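Local coordinates for protein malate dehydrogenase (Pyrococcus horikoshii, PDB 1V9N) that catalyses the reversible NAD-dependent oxidation of (S)-malate to oxaloacetate, working as a homodimer, at residues G262-S265 / K266-K269. Sequence-based numbering, arbitrary orientation.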
# COMPACT_ATOMS: atom_id res chain seq x y z
N GLY A 262 18.52 6.17 -6.22
CA GLY A 262 18.44 7.53 -5.73
C GLY A 262 18.82 7.54 -4.26
O GLY A 262 19.95 7.22 -3.91
N THR A 263 17.89 7.92 -3.39
CA THR A 263 18.16 7.91 -1.96
C THR A 263 16.85 7.82 -1.19
O THR A 263 15.78 8.06 -1.75
CB THR A 263 18.95 9.17 -1.51
OG1 THR A 263 19.50 8.94 -0.20
CG2 THR A 263 18.05 10.40 -1.44
N TRP A 264 16.93 7.47 0.09
CA TRP A 264 15.71 7.37 0.88
C TRP A 264 15.45 8.64 1.69
O TRP A 264 16.32 9.51 1.80
CB TRP A 264 15.73 6.12 1.77
CG TRP A 264 16.86 6.03 2.75
CD1 TRP A 264 18.18 5.88 2.48
CD2 TRP A 264 16.74 6.10 4.18
NE1 TRP A 264 18.90 5.84 3.64
CE2 TRP A 264 18.04 5.97 4.71
CE3 TRP A 264 15.67 6.25 5.07
CZ2 TRP A 264 18.30 5.99 6.08
CZ3 TRP A 264 15.92 6.26 6.44
CH2 TRP A 264 17.23 6.13 6.93
N SER A 265 14.24 8.75 2.22
CA SER A 265 13.78 9.91 2.97
C SER A 265 14.78 10.68 3.84
O SER A 265 14.90 11.90 3.72
CB SER A 265 12.57 9.52 3.81
OG SER A 265 11.53 9.10 2.96
N LYS A 266 15.48 9.96 4.71
CA LYS A 266 16.44 10.60 5.60
C LYS A 266 17.39 11.55 4.87
O LYS A 266 17.77 12.58 5.41
CB LYS A 266 17.24 9.53 6.34
CG LYS A 266 18.25 10.09 7.33
CD LYS A 266 19.05 8.99 7.98
CE LYS A 266 20.17 9.57 8.86
NZ LYS A 266 21.00 8.48 9.46
N TYR A 267 17.75 11.21 3.63
CA TYR A 267 18.67 12.03 2.87
C TYR A 267 18.08 12.94 1.81
O TYR A 267 18.81 13.57 1.05
CB TYR A 267 19.75 11.13 2.27
CG TYR A 267 20.57 10.46 3.34
CD1 TYR A 267 21.57 11.15 4.02
CD2 TYR A 267 20.29 9.15 3.75
CE1 TYR A 267 22.27 10.56 5.08
CE2 TYR A 267 20.97 8.55 4.80
CZ TYR A 267 21.96 9.26 5.47
OH TYR A 267 22.63 8.69 6.52
N VAL A 268 16.75 13.03 1.77
CA VAL A 268 16.08 13.91 0.82
C VAL A 268 16.18 15.33 1.38
O VAL A 268 15.80 15.58 2.52
CB VAL A 268 14.58 13.51 0.67
CG1 VAL A 268 13.85 14.53 -0.19
CG2 VAL A 268 14.47 12.11 0.05
N LYS A 269 16.69 16.26 0.57
CA LYS A 269 16.86 17.66 0.97
C LYS A 269 15.69 18.53 0.54
O LYS A 269 14.87 18.13 -0.29
CB LYS A 269 18.12 18.25 0.35
CG LYS A 269 19.41 17.49 0.57
CD LYS A 269 20.54 18.20 -0.18
CE LYS A 269 21.82 17.38 -0.22
NZ LYS A 269 22.86 18.06 -1.06
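One face of the Trp264 indole carries two neighbours that follow it closely in the chain. Over the six-membered ring sits Lys266, whose CB lies 3.5 Å from the ring centroid and only 15° off the normal, a CH-pi contact. Tyr267 turns its edge toward the same face, offset beyond the NE1 side of the five-membered ring, with centroids 5.3 Å apart and planes at 76°. Trp264 NE1 lies near the tyrosine plane, 3.6 Å from both CD2 and CE2 of Tyr267, while Lys266 CG stands 4.0 Å above one face of that ring, toward its rim. CG of Lys266 is anti to the backbone N (chi1 -178°) and the chain beyond is extended, which brings CD to 3.5 Å from Trp264 CH2. Thr263 crosses Tyr267 at about a right angle, OG1 reaching 3.3 Å from Tyr267 CB, oblique to the ring. Two i to i+3 backbone bonds close the turn, Tyr267 N to Trp264 O and Val268 N to Ser265 O, both 2.9 Å. Ser265 OG bonds with Asp253 and Asn168. This loop between helix 242-258 and strand 278-285 helps form the dimer interface: Met303 of the second subunit packs on Trp264, and Glu306 OE1 of that subunit takes a salt bridge from Lys266 NZ and a hydrogen bond with Tyr267 OH. Joining ammonium and phenol at one carboxylate probably favours its ionised form.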